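PDB 1YLL: HutD family protein from Pseudomonas aeruginosa, which is of unknown function but belongs to the HutD family of the cupin clan, with a fold consistent with two cupin beta-barrels. Local coordinates for residues 59-64 with 112-117; 42-47 with 141-146. All coordinates share one frame; numbering follows the deposited sequence.

Interaction 1 of 2, residues 59-64 with 112-117; sequences AGYQRI and NLIYAP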
ATOM      1  N   ALA D  59      27.461  29.399  11.180  1.00 20.78           N
ATOM      2  CA  ALA D  59      28.724  29.420  10.471  1.00 22.74           C
ATOM      3  C   ALA D  59      29.080  28.094   9.825  1.00 21.24           C
ATOM      4  O   ALA D  59      29.069  27.045  10.488  1.00 22.83           O
ATOM      5  CB  ALA D  59      29.840  29.820  11.436  1.00 23.11           C
ATOM      6  N   GLY D  60      29.423  28.158   8.542  1.00 21.64           N
ATOM      7  CA  GLY D  60      29.831  26.975   7.811  1.00 20.61           C
ATOM      8  C   GLY D  60      28.717  26.136   7.209  1.00 20.44           C
ATOM      9  O   GLY D  60      28.982  25.226   6.414  1.00 19.50           O
ATOM     10  N   TYR D  61      27.474  26.449   7.568  1.00 17.08           N
ATOM     11  CA  TYR D  61      26.326  25.699   7.069  1.00 15.77           C
ATOM     12  C   TYR D  61      25.599  26.362   5.924  1.00 13.86           C
ATOM     13  O   TYR D  61      25.629  27.589   5.781  1.00 16.95           O
ATOM     14  CB  TYR D  61      25.282  25.514   8.170  1.00 17.56           C
ATOM     15  CG  TYR D  61      25.686  24.624   9.307  1.00 16.55           C
ATOM     16  CD1 TYR D  61      26.230  25.162  10.476  1.00 16.67           C
ATOM     17  CD2 TYR D  61      25.496  23.249   9.239  1.00 16.75           C
ATOM     18  CE1 TYR D  61      26.564  24.335  11.564  1.00 18.36           C
ATOM     19  CE2 TYR D  61      25.817  22.408  10.307  1.00 16.38           C
ATOM     20  CZ  TYR D  61      26.343  22.951  11.477  1.00 18.26           C
ATOM     21  OH  TYR D  61      26.576  22.147  12.569  1.00 19.16           O
ATOM     22  N   GLN D  62      24.956  25.526   5.096  1.00 13.10           N
ATOM     23  CA  GLN D  62      24.101  25.987   3.993  1.00 13.09           C
ATOM     24  C   GLN D  62      22.678  25.956   4.577  1.00 11.40           C
ATOM     25  O   GLN D  62      22.322  25.048   5.293  1.00 12.06           O
ATOM     26  CB  GLN D  62      24.150  25.002   2.822  1.00 13.75           C
ATOM     27  CG  GLN D  62      23.135  25.301   1.728  1.00 14.61           C
ATOM     28  CD  GLN D  62      23.418  26.623   1.065  1.00 18.63           C
ATOM     29  OE1 GLN D  62      22.558  27.510   0.979  1.00 15.70           O
ATOM     30  NE2 GLN D  62      24.629  26.759   0.572  1.00 15.49           N
ATOM     31  N   ARG D  63      21.888  26.956   4.257  1.00 11.81           N
ATOM     32  CA  ARG D  63      20.514  26.998   4.759  1.00 11.56           C
ATOM     33  C   ARG D  63      19.536  27.085   3.607  1.00 11.16           C
ATOM     34  O   ARG D  63      19.810  27.686   2.565  1.00 10.42           O
ATOM     35  CB  ARG D  63      20.312  28.229   5.666  1.00 12.46           C
ATOM     36  CG  ARG D  63      21.194  28.263   6.925  1.00 11.07           C
ATOM     37  CD  ARG D  63      20.703  29.328   7.924  1.00 13.12           C
ATOM     38  NE  ARG D  63      19.309  29.092   8.323  1.00 14.63           N
ATOM     39  CZ  ARG D  63      18.687  29.764   9.290  1.00 19.83           C
ATOM     40  NH1 ARG D  63      19.330  30.712   9.956  1.00 18.64           N
ATOM     41  NH2 ARG D  63      17.417  29.484   9.609  1.00 18.96           N
ATOM     42  N   ILE D  64      18.374  26.461   3.800  1.00 11.22           N
ATOM     43  CA  ILE D  64      17.289  26.602   2.823  1.00 12.92           C
ATOM     44  C   ILE D  64      16.075  26.846   3.727  1.00 11.63           C
ATOM     45  O   ILE D  64      15.749  26.018   4.583  1.00 13.14           O
ATOM     46  CB  ILE D  64      17.039  25.351   1.995  1.00 12.59           C
ATOM     47  CG1 ILE D  64      18.335  24.901   1.301  1.00 13.87           C
ATOM     48  CG2 ILE D  64      15.976  25.661   0.932  1.00 13.88           C
ATOM     49  CD1 ILE D  64      18.083  23.768   0.267  1.00 13.99           C
ATOM     50  N   ASN D 112      12.816  25.003   8.011  1.00  9.49           N
ATOM     51  CA  ASN D 112      14.237  25.243   7.776  1.00 11.54           C
ATOM     52  C   ASN D 112      15.047  23.994   7.631  1.00 12.27           C
ATOM     53  O   ASN D 112      14.916  23.121   8.462  1.00 12.76           O
ATOM     54  CB  ASN D 112      14.838  25.956   9.002  1.00 15.98           C
ATOM     55  CG  ASN D 112      14.614  27.452   9.003  1.00 22.22           C
ATOM     56  OD1 ASN D 112      15.196  28.174   8.197  1.00 25.39           O
ATOM     57  ND2 ASN D 112      13.781  27.925   9.923  1.00 27.00           N
ATOM     58  N   LEU D 113      15.911  23.934   6.606  1.00 10.55           N
ATOM     59  CA  LEU D 113      16.861  22.817   6.489  1.00 10.94           C
ATOM     60  C   LEU D 113      18.212  23.514   6.678  1.00 11.20           C
ATOM     61  O   LEU D 113      18.448  24.518   6.045  1.00 10.79           O
ATOM     62  CB  LEU D 113      16.875  22.243   5.062  1.00 11.95           C
ATOM     63  CG  LEU D 113      17.438  20.845   4.721  1.00 22.39           C
ATOM     64  CD1 LEU D 113      18.165  20.870   3.414  1.00 17.12           C
ATOM     65  CD2 LEU D 113      18.258  20.234   5.823  1.00 18.74           C
ATOM     66  N   ILE D 114      19.056  23.013   7.575  1.00 10.66           N
ATOM     67  CA  ILE D 114      20.398  23.579   7.733  1.00  9.76           C
ATOM     68  C   ILE D 114      21.319  22.372   7.618  1.00 11.05           C
ATOM     69  O   ILE D 114      21.107  21.392   8.319  1.00 13.13           O
ATOM     70  CB  ILE D 114      20.542  24.239   9.115  1.00 12.11           C
ATOM     71  CG1 ILE D 114      19.469  25.332   9.252  1.00 12.85           C
ATOM     72  CG2 ILE D 114      21.981  24.819   9.321  1.00 14.35           C
ATOM     73  CD1 ILE D 114      19.494  26.055  10.580  1.00 17.11           C
ATOM     74  N   TYR D 115      22.333  22.447   6.753  1.00 11.32           N
ATOM     75  CA  TYR D 115      23.223  21.305   6.625  1.00 10.36           C
ATOM     76  C   TYR D 115      24.643  21.725   6.258  1.00 11.93           C
ATOM     77  O   TYR D 115      24.873  22.818   5.738  1.00 12.65           O
ATOM     78  CB  TYR D 115      22.691  20.314   5.587  1.00 12.95           C
ATOM     79  CG  TYR D 115      22.775  20.774   4.158  1.00 12.71           C
ATOM     80  CD1 TYR D 115      23.825  20.382   3.320  1.00  9.34           C
ATOM     81  CD2 TYR D 115      21.805  21.620   3.627  1.00 11.93           C
ATOM     82  CE1 TYR D 115      23.895  20.815   1.994  1.00 12.39           C
ATOM     83  CE2 TYR D 115      21.862  22.062   2.298  1.00 14.69           C
ATOM     84  CZ  TYR D 115      22.913  21.656   1.481  1.00 13.06           C
ATOM     85  OH  TYR D 115      22.976  22.124   0.195  1.00 14.91           O
ATOM     86  N   ALA D 116      25.580  20.831   6.565  1.00 14.16           N
ATOM     87  CA  ALA D 116      27.005  21.037   6.304  1.00 13.50           C
ATOM     88  C   ALA D 116      27.288  20.520   4.875  1.00 12.44           C
ATOM     89  O   ALA D 116      27.382  19.315   4.654  1.00 13.17           O
ATOM     90  CB  ALA D 116      27.793  20.245   7.341  1.00 14.33           C
ATOM     91  N   PRO D 117      27.479  21.428   3.907  1.00 12.67           N
ATOM     92  CA  PRO D 117      27.715  20.979   2.534  1.00 13.09           C
ATOM     93  C   PRO D 117      28.965  20.122   2.293  1.00 13.92           C
ATOM     94  O   PRO D 117      29.029  19.347   1.339  1.00 15.67           O
ATOM     95  CB  PRO D 117      27.691  22.276   1.731  1.00 13.82           C
ATOM     96  CG  PRO D 117      28.150  23.321   2.695  1.00 16.62           C
ATOM     97  CD  PRO D 117      27.565  22.899   4.021  1.00 16.40           C
TER
HETATM   98  O   HOH W   1      17.490  27.307   7.127  1.00 17.45           O
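R63 and N112 meet across this antiparallel strand pair: NH2 of R63 donates to OD1 of N112 at 2.9 Å, in the guanidinium plane but above the carbonyl plane of the amide, missing its lone pairs. A water reinforces the link, taking a bond from NE of R63 (2.8 Å) and lying close enough to N112 OD1 and L113 O to donate to either. The long arginine chain runs alongside I114 and bends at chi3 (58°); CD1 of I114 lies over one guanidinium face, offset toward its rim. I114 CG2 also packs on CB of Y61 at 3.6 Å; the Y61 ring edge meets the Y115–A116 peptide, and its OH is hydrogen-bonded to O of F40. Y115 holds CG between its backbone N and carbonyl carbon (chi1 71°), its ring beside the Q62 chain on the same face; a flat ring suits the CH-pi contact with Q62 CB, 4.0 Å from its centroid. Hydrogen-bonded pairs Q62–Y115 and I64–L113 flank the non-hydrogen-bonded R63–I114 pair. In this sheet of one cupin-like beta-barrel, strand 108-115 lies between 62-69 and 42-49; L124 of strand 120-129 packs on I64 and L113, and L177 of a second subunit on Q62, I64 and Y115.

Interaction 2 of 2, residues 42-47 with 141-146; sequences WRLSIA and TLLLFA
Strands 42-47 and 141-146 run nearly parallel, their axes 6° apart in direction and 10.2 Å apart at closest approach, but they belong to two different sheets and meet through side chains alone. Alternate residues of each strand point into the gap: W42, L44 and I46 from one, T141, L143 and F145 from the other. L143 occupies the middle. Its CD1 sits over one face of the W42 indole, 4.1 Å from the centroid of the six-membered ring, in a CH-pi contact whose shortest approach is 3.6 Å to CZ3. The same methyl touches CG of L44 at 3.7 Å, the two leucines reaching toward each other tip to tip; leucine suits this place because one branched end serves two partners. W42 holds its CG between the backbone N and the carbonyl carbon (chi1 56°), and the six-membered ring reaches the other strand, where CZ2 lies 4.1 Å from CG2 of T141. At the other end, CD1 of I46 approaches CE1 of F145 at 3.9 Å, a slim methyl against a flat ring, the side chains crossing at about a right angle; the phenyl, with CG anti to the backbone N (chi1 176°), also stacks on F111 of strand 108-115. Threonine is apt at its position because its methyl touches the indole carbons while OG1 lies 3.2 Å from a water that accepts a hydrogen bond from NE1 of W42 at 2.9 Å, in the ring plane. H120 meets the W42 ring edge-to-face. With no direct hydrogen bond between the strands, the join rests on apolar side chains, aliphatic on aromatic and leucine on leucine, with one water near both W42 NE1 and T141 OG1. Such contacts are consistent with two sheets of a cupin-like protein being held by side-chain packing, not by backbone bonds.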
ATOM      1  N   TRP D  42      23.131  17.805   9.762  1.00 16.06           N
ATOM      2  CA  TRP D  42      21.964  18.442   9.161  1.00 14.85           C
ATOM      3  C   TRP D  42      20.919  18.527  10.260  1.00 14.81           C
ATOM      4  O   TRP D  42      20.927  17.750  11.232  1.00 13.61           O
ATOM      5  CB  TRP D  42      21.422  17.695   7.919  1.00 15.16           C
ATOM      6  CG  TRP D  42      21.075  16.256   8.122  1.00 14.52           C
ATOM      7  CD1 TRP D  42      21.799  15.173   7.700  1.00 16.94           C
ATOM      8  CD2 TRP D  42      19.911  15.731   8.762  1.00 17.28           C
ATOM      9  NE1 TRP D  42      21.163  14.017   8.036  1.00 15.42           N
ATOM     10  CE2 TRP D  42      20.002  14.321   8.698  1.00 15.35           C
ATOM     11  CE3 TRP D  42      18.794  16.314   9.389  1.00 16.36           C
ATOM     12  CZ2 TRP D  42      19.021  13.468   9.248  1.00 14.93           C
ATOM     13  CZ3 TRP D  42      17.820  15.469   9.925  1.00 12.02           C
ATOM     14  CH2 TRP D  42      17.940  14.064   9.857  1.00 16.79           C
ATOM     15  N   ARG D  43      20.054  19.521  10.132  1.00 14.23           N
ATOM     16  CA  ARG D  43      18.999  19.743  11.091  1.00 12.73           C
ATOM     17  C   ARG D  43      17.778  20.283  10.359  1.00 11.44           C
ATOM     18  O   ARG D  43      17.905  21.153   9.483  1.00 11.94           O
ATOM     19  CB  ARG D  43      19.439  20.779  12.118  1.00 14.10           C
ATOM     20  CG  ARG D  43      18.417  21.133  13.146  1.00 14.39           C
ATOM     21  CD  ARG D  43      19.098  21.954  14.222  1.00 18.20           C
ATOM     22  NE  ARG D  43      18.169  22.646  15.111  1.00 21.05           N
ATOM     23  CZ  ARG D  43      17.633  23.841  14.868  1.00 22.98           C
ATOM     24  NH1 ARG D  43      16.813  24.382  15.760  1.00 25.97           N
ATOM     25  NH2 ARG D  43      17.881  24.486  13.742  1.00 23.35           N
ATOM     26  N   LEU D  44      16.610  19.766  10.721  1.00 12.25           N
ATOM     27  CA  LEU D  44      15.350  20.199  10.112  1.00 12.13           C
ATOM     28  C   LEU D  44      14.529  20.808  11.238  1.00 11.96           C
ATOM     29  O   LEU D  44      14.458  20.248  12.345  1.00 12.21           O
ATOM     30  CB  LEU D  44      14.607  18.978   9.554  1.00 12.55           C
ATOM     31  CG  LEU D  44      14.013  18.816   8.149  1.00 23.31           C
ATOM     32  CD1 LEU D  44      12.552  18.342   8.283  1.00 15.97           C
ATOM     33  CD2 LEU D  44      14.161  20.072   7.292  1.00 17.62           C
ATOM     34  N   SER D  45      13.881  21.929  10.986  1.00 11.43           N
ATOM     35  CA  SER D  45      13.113  22.546  12.059  1.00 11.93           C
ATOM     36  C   SER D  45      12.028  23.469  11.519  1.00 11.65           C
ATOM     37  O   SER D  45      12.020  23.809  10.332  1.00 11.94           O
ATOM     38  CB  SER D  45      14.046  23.400  12.927  1.00 11.30           C
ATOM     39  OG  SER D  45      14.678  24.423  12.133  1.00 17.39           O
ATOM     40  N   ILE D  46      11.121  23.852  12.422  1.00 13.00           N
ATOM     41  CA  ILE D  46      10.065  24.808  12.111  1.00 13.28           C
ATOM     42  C   ILE D  46      10.328  25.961  13.070  1.00 16.85           C
ATOM     43  O   ILE D  46      10.580  25.736  14.248  1.00 19.39           O
ATOM     44  CB  ILE D  46       8.679  24.284  12.448  1.00 17.61           C
ATOM     45  CG1 ILE D  46       8.291  23.152  11.523  1.00 20.38           C
ATOM     46  CG2 ILE D  46       7.658  25.428  12.338  1.00 22.61           C
ATOM     47  CD1 ILE D  46       7.133  22.388  12.167  1.00 19.84           C
ATOM     48  N   ALA D  47      10.294  27.191  12.594  1.00 18.87           N
ATOM     49  CA  ALA D  47      10.516  28.300  13.515  1.00 19.30           C
ATOM     50  C   ALA D  47       9.333  29.243  13.450  1.00 21.72           C
ATOM     51  O   ALA D  47       8.608  29.281  12.451  1.00 20.25           O
ATOM     52  CB  ALA D  47      11.808  29.041  13.180  1.00 23.42           C
ATOM     53  N   THR D 141      19.018   9.247   2.978  1.00 17.18           N
ATOM     54  CA  THR D 141      18.146   9.849   3.980  1.00 17.39           C
ATOM     55  C   THR D 141      17.007  10.616   3.329  1.00 16.28           C
ATOM     56  O   THR D 141      17.242  11.391   2.394  1.00 16.93           O
ATOM     57  CB  THR D 141      18.923  10.809   4.892  1.00 20.02           C
ATOM     58  OG1 THR D 141      19.812  10.053   5.730  1.00 24.24           O
ATOM     59  CG2 THR D 141      17.956  11.605   5.783  1.00 18.28           C
ATOM     60  N   LEU D 142      15.780  10.347   3.769  1.00 14.70           N
ATOM     61  CA  LEU D 142      14.619  11.081   3.282  1.00 15.58           C
ATOM     62  C   LEU D 142      13.830  11.666   4.456  1.00 15.25           C
ATOM     63  O   LEU D 142      13.475  10.965   5.393  1.00 15.46           O
ATOM     64  CB  LEU D 142      13.676  10.212   2.415  1.00 15.36           C
ATOM     65  CG  LEU D 142      12.286  10.860   2.161  1.00 16.95           C
ATOM     66  CD1 LEU D 142      12.437  12.087   1.261  1.00 18.44           C
ATOM     67  CD2 LEU D 142      11.316   9.899   1.503  1.00 15.55           C
ATOM     68  N   LEU D 143      13.590  12.977   4.421  1.00 12.81           N
ATOM     69  CA  LEU D 143      12.764  13.610   5.423  1.00 13.91           C
ATOM     70  C   LEU D 143      11.567  14.090   4.590  1.00 13.43           C
ATOM     71  O   LEU D 143      11.728  14.820   3.607  1.00 14.92           O
ATOM     72  CB  LEU D 143      13.491  14.806   6.055  1.00 14.54           C
ATOM     73  CG  LEU D 143      14.816  14.426   6.716  1.00 19.81           C
ATOM     74  CD1 LEU D 143      15.628  15.669   7.060  1.00 22.55           C
ATOM     75  CD2 LEU D 143      14.490  13.601   7.945  1.00 23.26           C
ATOM     76  N   LEU D 144      10.356  13.650   4.932  1.00 11.46           N
ATOM     77  CA  LEU D 144       9.187  14.056   4.149  1.00 13.78           C
ATOM     78  C   LEU D 144       8.232  14.780   5.098  1.00 14.75           C
ATOM     79  O   LEU D 144       7.585  14.159   5.939  1.00 13.63           O
ATOM     80  CB  LEU D 144       8.521  12.807   3.525  1.00 13.05           C
ATOM     81  CG  LEU D 144       7.445  13.007   2.467  1.00 17.71           C
ATOM     82  CD1 LEU D 144       6.251  13.684   3.081  1.00 19.70           C
ATOM     83  CD2 LEU D 144       7.972  13.840   1.289  1.00 16.49           C
ATOM     84  N   PHE D 145       8.195  16.106   4.988  1.00 13.01           N
ATOM     85  CA  PHE D 145       7.407  16.948   5.871  1.00 13.66           C
ATOM     86  C   PHE D 145       6.052  17.257   5.263  1.00 13.16           C
ATOM     87  O   PHE D 145       5.989  17.664   4.124  1.00 12.69           O
ATOM     88  CB  PHE D 145       8.149  18.265   6.075  1.00 14.15           C
ATOM     89  CG  PHE D 145       7.388  19.277   6.893  1.00 11.21           C
ATOM     90  CD1 PHE D 145       7.349  19.182   8.273  1.00 12.88           C
ATOM     91  CD2 PHE D 145       6.731  20.344   6.257  1.00 13.57           C
ATOM     92  CE1 PHE D 145       6.668  20.138   9.035  1.00 13.27           C
ATOM     93  CE2 PHE D 145       6.044  21.317   7.013  1.00 14.69           C
ATOM     94  CZ  PHE D 145       6.013  21.218   8.377  1.00 14.10           C
ATOM     95  N   ALA D 146       4.963  17.034   6.006  1.00 15.41           N
ATOM     96  CA  ALA D 146       3.632  17.338   5.477  1.00 15.70           C
ATOM     97  C   ALA D 146       3.169  18.681   6.004  1.00 16.46           C
ATOM     98  O   ALA D 146       3.084  18.850   7.215  1.00 19.80           O
ATOM     99  CB  ALA D 146       2.627  16.252   5.920  1.00 18.81           C
TER
HETATM  100  O   HOH W   2      22.191  11.348   7.526  1.00 35.06           O

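The two interactions share one sheet but use it differently: interaction 1 joins neighbouring strands within it, whereas interaction 2 packs its strand 42-49 against the sheet that contains 141-146. Their centres lie about 12 Å apart, and strands 108-115 and 42-49 stitch them together directly. N112 N lies 2.7 Å from S45 O and R43 N lies 2.8 Å from I114 O, both probable hydrogen bonds, while CB of Y115 packs on CB of W42 at 3.7 Å. In sequence, both segments of interaction 1 fall between those of interaction 2. Strand 108-115 thus lies beside the strand that supplies W42 and L44, connecting the pairing within one sheet to the packing between the two.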